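Oxalate biosynthetic component 1 (Burkholderia thailandensis, PDB 5IKY) probably produces oxalate as a bifunctional enzyme that joins an alpha/beta serine hydrolase activity to an additional lyase activity. Local coordinates at residues H854-I866 against G975-T987. Numbering follows the deposited sequence.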
ATOM      1  N   HIS A 854      -0.445  26.174  12.046  1.00 60.93           N
ATOM      2  CA  HIS A 854      -1.615  26.969  11.693  1.00 67.18           C
ATOM      3  C   HIS A 854      -1.291  27.923  10.554  1.00 67.15           C
ATOM      4  O   HIS A 854      -2.035  28.015   9.579  1.00 65.69           O
ATOM      5  CB  HIS A 854      -2.128  27.763  12.891  1.00 61.65           C
ATOM      6  CG  HIS A 854      -3.097  28.841  12.519  1.00 69.23           C
ATOM      7  ND1 HIS A 854      -4.428  28.589  12.264  1.00 61.51           N
ATOM      8  CD2 HIS A 854      -2.924  30.172  12.339  1.00 63.95           C
ATOM      9  CE1 HIS A 854      -5.036  29.721  11.952  1.00 65.08           C
ATOM     10  NE2 HIS A 854      -4.145  30.695  11.989  1.00 78.17           N
ATOM     11  N   ASN A 855      -0.177  28.633  10.693  1.00 65.77           N
ATOM     12  CA  ASN A 855       0.297  29.548   9.663  1.00 63.82           C
ATOM     13  C   ASN A 855       0.447  28.842   8.322  1.00 70.24           C
ATOM     14  O   ASN A 855       0.061  29.368   7.277  1.00 65.17           O
ATOM     15  CB  ASN A 855       1.629  30.169  10.084  1.00 70.19           C
ATOM     16  CG  ASN A 855       2.190  31.100   9.036  1.00 83.66           C
ATOM     17  OD1 ASN A 855       3.144  30.763   8.335  1.00 86.28           O
ATOM     18  ND2 ASN A 855       1.597  32.280   8.919  1.00 90.25           N
ATOM     19  N   ARG A 856       1.006  27.638   8.378  1.00 66.97           N
ATOM     20  CA  ARG A 856       1.190  26.787   7.210  1.00 57.53           C
ATOM     21  C   ARG A 856      -0.127  26.535   6.478  1.00 66.31           C
ATOM     22  O   ARG A 856      -0.249  26.808   5.283  1.00 54.30           O
ATOM     23  CB  ARG A 856       1.816  25.458   7.639  1.00 56.27           C
ATOM     24  CG  ARG A 856       3.022  25.024   6.833  1.00 55.11           C
ATOM     25  CD  ARG A 856       3.609  23.737   7.400  1.00 57.04           C
ATOM     26  NE  ARG A 856       2.629  22.652   7.411  1.00 81.93           N
ATOM     27  CZ  ARG A 856       2.843  21.457   7.951  1.00 75.88           C
ATOM     28  NH1 ARG A 856       4.004  21.184   8.529  1.00 71.38           N
ATOM     29  NH2 ARG A 856       1.894  20.531   7.917  1.00 81.34           N
ATOM     30  N   PHE A 857      -1.112  26.014   7.205  1.00 53.20           N
ATOM     31  CA  PHE A 857      -2.405  25.669   6.621  1.00 64.94           C
ATOM     32  C   PHE A 857      -3.226  26.897   6.243  1.00 69.30           C
ATOM     33  O   PHE A 857      -3.991  26.865   5.280  1.00 70.82           O
ATOM     34  CB  PHE A 857      -3.204  24.791   7.585  1.00 51.02           C
ATOM     35  CG  PHE A 857      -2.714  23.373   7.659  1.00 53.71           C
ATOM     36  CD1 PHE A 857      -2.895  22.511   6.591  1.00 49.34           C
ATOM     37  CD2 PHE A 857      -2.078  22.900   8.796  1.00 50.32           C
ATOM     38  CE1 PHE A 857      -2.449  21.207   6.653  1.00 48.64           C
ATOM     39  CE2 PHE A 857      -1.629  21.595   8.864  1.00 59.18           C
ATOM     40  CZ  PHE A 857      -1.814  20.746   7.790  1.00 55.27           C
ATOM     41  N   ALA A 858      -3.075  27.974   7.006  1.00 64.50           N
ATOM     42  CA  ALA A 858      -3.775  29.216   6.703  1.00 63.72           C
ATOM     43  C   ALA A 858      -3.261  29.802   5.393  1.00 65.10           C
ATOM     44  O   ALA A 858      -4.017  30.405   4.631  1.00 60.64           O
ATOM     45  CB  ALA A 858      -3.611  30.215   7.837  1.00 55.51           C
ATOM     46  N   LEU A 859      -1.969  29.617   5.137  1.00 67.63           N
ATOM     47  CA  LEU A 859      -1.363  30.065   3.890  1.00 69.46           C
ATOM     48  C   LEU A 859      -1.916  29.253   2.726  1.00 69.01           C
ATOM     49  O   LEU A 859      -2.173  29.790   1.648  1.00 72.96           O
ATOM     50  CB  LEU A 859       0.160  29.942   3.950  1.00 69.84           C
ATOM     51  CG  LEU A 859       0.927  30.539   2.769  1.00 63.14           C
ATOM     52  CD1 LEU A 859       0.691  32.038   2.687  1.00 59.83           C
ATOM     53  CD2 LEU A 859       2.411  30.231   2.876  1.00 67.27           C
ATOM     54  N   ASN A 860      -2.095  27.956   2.955  1.00 64.57           N
ATOM     55  CA  ASN A 860      -2.721  27.074   1.975  1.00 59.65           C
ATOM     56  C   ASN A 860      -4.106  27.558   1.566  1.00 66.82           C
ATOM     57  O   ASN A 860      -4.490  27.459   0.400  1.00 65.97           O
ATOM     58  CB  ASN A 860      -2.834  25.651   2.529  1.00 63.54           C
ATOM     59  CG  ASN A 860      -1.550  24.858   2.391  1.00 56.35           C
ATOM     60  OD1 ASN A 860      -0.498  25.399   2.050  1.00 74.28           O
ATOM     61  ND2 ASN A 860      -1.632  23.563   2.661  1.00 57.07           N
ATOM     62  N   ALA A 861      -4.850  28.083   2.538  1.00 68.67           N
ATOM     63  CA  ALA A 861      -6.241  28.471   2.330  1.00 67.57           C
ATOM     64  C   ALA A 861      -6.371  29.905   1.835  1.00 66.37           C
ATOM     65  O   ALA A 861      -7.478  30.435   1.737  1.00 84.24           O
ATOM     66  CB  ALA A 861      -7.033  28.288   3.615  1.00 62.34           C
ATOM     67  N   ASP A 862      -5.240  30.529   1.527  1.00 69.44           N
ATOM     68  CA  ASP A 862      -5.231  31.901   1.038  1.00 76.37           C
ATOM     69  C   ASP A 862      -5.215  31.924  -0.490  1.00 87.61           C
ATOM     70  O   ASP A 862      -4.213  31.570  -1.109  1.00 97.65           O
ATOM     71  CB  ASP A 862      -4.026  32.656   1.600  1.00 83.47           C
ATOM     72  CG  ASP A 862      -4.136  34.157   1.418  1.00 96.05           C
ATOM     73  OD1 ASP A 862      -5.273  34.669   1.322  1.00 96.05           O
ATOM     74  OD2 ASP A 862      -3.081  34.825   1.379  1.00 90.09           O
ATOM     75  N   PRO A 863      -6.336  32.335  -1.103  1.00 93.35           N
ATOM     76  CA  PRO A 863      -6.473  32.358  -2.564  1.00 85.93           C
ATOM     77  C   PRO A 863      -5.620  33.442  -3.226  1.00 96.08           C
ATOM     78  O   PRO A 863      -5.008  33.190  -4.264  1.00109.81           O
ATOM     79  CB  PRO A 863      -7.964  32.635  -2.768  1.00 87.83           C
ATOM     80  CG  PRO A 863      -8.374  33.379  -1.546  1.00 94.99           C
ATOM     81  CD  PRO A 863      -7.558  32.804  -0.425  1.00 93.43           C
ATOM     82  N   SER A 864      -5.590  34.630  -2.632  1.00 96.83           N
ATOM     83  CA  SER A 864      -4.769  35.727  -3.134  1.00108.02           C
ATOM     84  C   SER A 864      -3.564  35.921  -2.226  1.00116.86           C
ATOM     85  O   SER A 864      -3.683  35.808  -1.012  1.00143.06           O
ATOM     86  CB  SER A 864      -5.583  37.020  -3.217  1.00106.22           C
ATOM     87  OG  SER A 864      -6.790  36.822  -3.932  1.00109.37           O
ATOM     88  N   GLY A 865      -2.405  36.214  -2.808  1.00 95.52           N
ATOM     89  CA  GLY A 865      -1.189  36.370  -2.029  1.00 96.67           C
ATOM     90  C   GLY A 865      -1.230  37.556  -1.081  1.00 99.43           C
ATOM     91  O   GLY A 865      -0.618  38.590  -1.348  1.00 99.27           O
ATOM     92  N   ILE A 866      -1.946  37.406   0.031  1.00100.36           N
ATOM     93  CA  ILE A 866      -2.137  38.508   0.971  1.00 99.25           C
ATOM     94  C   ILE A 866      -1.776  38.153   2.413  1.00 85.06           C
ATOM     95  O   ILE A 866      -1.629  39.039   3.255  1.00 89.76           O
ATOM     96  CB  ILE A 866      -3.599  39.014   0.955  1.00 99.91           C
ATOM     97  CG1 ILE A 866      -4.540  37.958   1.541  1.00 94.51           C
ATOM     98  CG2 ILE A 866      -4.026  39.404  -0.455  1.00 98.32           C
ATOM     99  CD1 ILE A 866      -5.973  38.424   1.674  1.00 83.44           C
ATOM    100  N   GLY A 975      11.227  18.289   1.557  1.00 76.86           N
ATOM    101  CA  GLY A 975      10.063  18.026   2.379  1.00 66.25           C
ATOM    102  C   GLY A 975       9.204  19.266   2.531  1.00 69.75           C
ATOM    103  O   GLY A 975       9.122  19.845   3.615  1.00 70.43           O
ATOM    104  N   SER A 976       8.569  19.681   1.441  1.00 64.73           N
ATOM    105  CA  SER A 976       7.678  20.834   1.471  1.00 61.61           C
ATOM    106  C   SER A 976       6.390  20.499   2.214  1.00 59.78           C
ATOM    107  O   SER A 976       5.591  19.684   1.754  1.00 65.24           O
ATOM    108  CB  SER A 976       7.365  21.312   0.053  1.00 62.69           C
ATOM    109  OG  SER A 976       8.550  21.680  -0.628  1.00 68.60           O
ATOM    110  N   ALA A 977       6.198  21.132   3.366  1.00 59.20           N
ATOM    111  CA  ALA A 977       5.055  20.845   4.226  1.00 65.31           C
ATOM    112  C   ALA A 977       3.907  21.823   3.989  1.00 64.03           C
ATOM    113  O   ALA A 977       2.944  21.866   4.755  1.00 67.54           O
ATOM    114  CB  ALA A 977       5.477  20.871   5.685  1.00 53.61           C
ATOM    115  N   ALA A 978       4.020  22.607   2.923  1.00 61.89           N
ATOM    116  CA  ALA A 978       2.981  23.559   2.553  1.00 67.20           C
ATOM    117  C   ALA A 978       2.841  23.604   1.039  1.00 68.29           C
ATOM    118  O   ALA A 978       3.790  23.302   0.314  1.00 69.91           O
ATOM    119  CB  ALA A 978       3.297  24.944   3.107  1.00 55.14           C
ATOM    120  N   ASP A 979       1.657  23.975   0.563  1.00 64.96           N
ATOM    121  CA  ASP A 979       1.405  24.050  -0.870  1.00 53.49           C
ATOM    122  C   ASP A 979       2.235  25.141  -1.528  1.00 72.97           C
ATOM    123  O   ASP A 979       2.434  26.215  -0.960  1.00 62.00           O
ATOM    124  CB  ASP A 979      -0.079  24.300  -1.146  1.00 55.86           C
ATOM    125  CG  ASP A 979      -0.929  23.064  -0.941  1.00 72.57           C
ATOM    126  OD1 ASP A 979      -0.384  21.943  -1.017  1.00 73.95           O
ATOM    127  OD2 ASP A 979      -2.149  23.214  -0.716  1.00 76.68           O
ATOM    128  N   ILE A 980       2.726  24.852  -2.727  1.00 74.58           N
ATOM    129  CA  ILE A 980       3.399  25.858  -3.535  1.00 73.57           C
ATOM    130  C   ILE A 980       2.396  26.480  -4.494  1.00 73.98           C
ATOM    131  O   ILE A 980       1.950  25.837  -5.445  1.00 71.43           O
ATOM    132  CB  ILE A 980       4.573  25.270  -4.332  1.00 77.66           C
ATOM    133  CG1 ILE A 980       5.605  24.652  -3.386  1.00 74.93           C
ATOM    134  CG2 ILE A 980       5.217  26.346  -5.194  1.00 68.86           C
ATOM    135  CD1 ILE A 980       6.786  24.030  -4.098  1.00 58.13           C
ATOM    136  N   HIS A 981       2.029  27.728  -4.230  1.00 73.81           N
ATOM    137  CA  HIS A 981       1.077  28.429  -5.077  1.00 74.61           C
ATOM    138  C   HIS A 981       1.728  28.763  -6.411  1.00 82.90           C
ATOM    139  O   HIS A 981       2.438  29.760  -6.540  1.00 92.24           O
ATOM    140  CB  HIS A 981       0.572  29.689  -4.383  1.00 72.67           C
ATOM    141  CG  HIS A 981      -0.002  29.436  -3.024  1.00 71.96           C
ATOM    142  ND1 HIS A 981      -1.355  29.287  -2.803  1.00 72.66           N
ATOM    143  CD2 HIS A 981       0.594  29.291  -1.817  1.00 77.16           C
ATOM    144  CE1 HIS A 981      -1.566  29.068  -1.517  1.00 77.35           C
ATOM    145  NE2 HIS A 981      -0.399  29.065  -0.897  1.00 80.11           N
ATOM    146  N   LEU A 982       1.475  27.909  -7.395  1.00 80.07           N
ATOM    147  CA  LEU A 982       2.141  27.978  -8.688  1.00 78.08           C
ATOM    148  C   LEU A 982       1.841  29.269  -9.449  1.00 81.23           C
ATOM    149  O   LEU A 982       2.686  29.765 -10.191  1.00 88.18           O
ATOM    150  CB  LEU A 982       1.742  26.765  -9.534  1.00 70.21           C
ATOM    151  CG  LEU A 982       2.365  26.628 -10.922  1.00 81.92           C
ATOM    152  CD1 LEU A 982       3.878  26.736 -10.845  1.00 87.97           C
ATOM    153  CD2 LEU A 982       1.953  25.308 -11.548  1.00 75.89           C
ATOM    154  N   ASP A 983       0.646  29.817  -9.252  1.00 94.57           N
ATOM    155  CA  ASP A 983       0.205  30.980 -10.021  1.00101.37           C
ATOM    156  C   ASP A 983       0.493  32.314  -9.332  1.00105.76           C
ATOM    157  O   ASP A 983       0.038  33.361  -9.793  1.00111.49           O
ATOM    158  CB  ASP A 983      -1.292  30.873 -10.320  1.00 91.01           C
ATOM    159  CG  ASP A 983      -1.613  29.753 -11.289  1.00104.78           C
ATOM    160  OD1 ASP A 983      -0.732  29.401 -12.104  1.00106.47           O
ATOM    161  OD2 ASP A 983      -2.744  29.224 -11.238  1.00118.28           O
ATOM    162  N   TRP A 984       1.247  32.282  -8.239  1.00 91.75           N
ATOM    163  CA  TRP A 984       1.611  33.508  -7.537  1.00 91.07           C
ATOM    164  C   TRP A 984       2.909  34.104  -8.070  1.00 96.46           C
ATOM    165  O   TRP A 984       3.694  33.420  -8.728  1.00 91.09           O
ATOM    166  CB  TRP A 984       1.760  33.254  -6.035  1.00 89.71           C
ATOM    167  CG  TRP A 984       0.475  33.081  -5.292  1.00 84.49           C
ATOM    168  CD1 TRP A 984      -0.780  33.003  -5.822  1.00 89.49           C
ATOM    169  CD2 TRP A 984       0.318  32.969  -3.872  1.00 91.75           C
ATOM    170  NE1 TRP A 984      -1.708  32.844  -4.820  1.00 88.04           N
ATOM    171  CE2 TRP A 984      -1.059  32.818  -3.613  1.00 90.03           C
ATOM    172  CE3 TRP A 984       1.211  32.972  -2.795  1.00 83.49           C
ATOM    173  CZ2 TRP A 984      -1.565  32.679  -2.323  1.00 89.94           C
ATOM    174  CZ3 TRP A 984       0.706  32.835  -1.514  1.00 82.42           C
ATOM    175  CH2 TRP A 984      -0.669  32.689  -1.288  1.00 83.98           C
ATOM    176  N   LEU A 985       3.126  35.384  -7.783  1.00 83.90           N
ATOM    177  CA  LEU A 985       4.420  36.012  -8.010  1.00 93.34           C
ATOM    178  C   LEU A 985       5.389  35.567  -6.923  1.00106.17           C
ATOM    179  O   LEU A 985       5.131  35.776  -5.737  1.00124.95           O
ATOM    180  CB  LEU A 985       4.300  37.537  -8.010  1.00105.54           C
ATOM    181  CG  LEU A 985       4.039  38.249  -9.338  1.00104.47           C
ATOM    182  CD1 LEU A 985       3.792  39.730  -9.098  1.00103.00           C
ATOM    183  CD2 LEU A 985       5.209  38.047 -10.285  1.00 95.76           C
ATOM    184  N   GLY A 986       6.499  34.951  -7.315  1.00 89.49           N
ATOM    185  CA  GLY A 986       7.457  34.490  -6.331  1.00 95.48           C
ATOM    186  C   GLY A 986       8.658  33.724  -6.848  1.00 95.20           C
ATOM    187  O   GLY A 986       8.882  33.610  -8.053  1.00 90.76           O
ATOM    188  N   THR A 987       9.429  33.190  -5.907  1.00 87.16           N
ATOM    189  CA  THR A 987      10.674  32.499  -6.205  1.00 89.64           C
ATOM    190  C   THR A 987      10.425  31.124  -6.813  1.00 85.30           C
ATOM    191  O   THR A 987       9.550  30.387  -6.360  1.00 94.73           O
ATOM    192  CB  THR A 987      11.530  32.338  -4.932  1.00 94.51           C
ATOM    193  OG1 THR A 987      11.568  33.580  -4.216  1.00 91.98           O
ATOM    194  CG2 THR A 987      12.943  31.908  -5.283  1.00 98.16           C
TER
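The indole of Trp984 lies between Gly865, in the turn after helix 849-860, and the imidazole of His981. Over one face stands Gly865, its CA 3.7 Å from the centroid of the six-membered ring and 11° off the normal, a CH-pi contact. The opposite face receives His981, with Trp984 CH2 3.5 Å above the centre of the imidazole. In the indole plane Trp984 NE1 gives a weak hydrogen bond to Pro863 O, 3.4 Å long, which adds a polar contact at the edge. The type I turn His981-Trp984 brings these two rings together.

This loop follows strand 969-976 of the mixed sheet in the alpha/beta-hydrolase C-terminal region, and the contact ties it to the last turn of helix 849-860. There Asn860 accepts Asp979 N at OD1 over 3.0 Å, the N-H...O angle 156°. Its amide stacks on the Asp979 carboxylate, their planes 9° apart; ND2 bonds to Gly1003 O and Asp979 OD2 to Thr1005. One turn earlier, the Arg856 chain bends at chi3 and turns one guanidinium face to Ala977. Ala977 O is 2.8 Å from Arg856 NE but above the plane, where the N-H does not point, and no hydrogen bond forms. With Ala977 CB 3.2 Å from Arg856 NH1 and chi1 off a staggered value, the fit is tight and its detail doubtful.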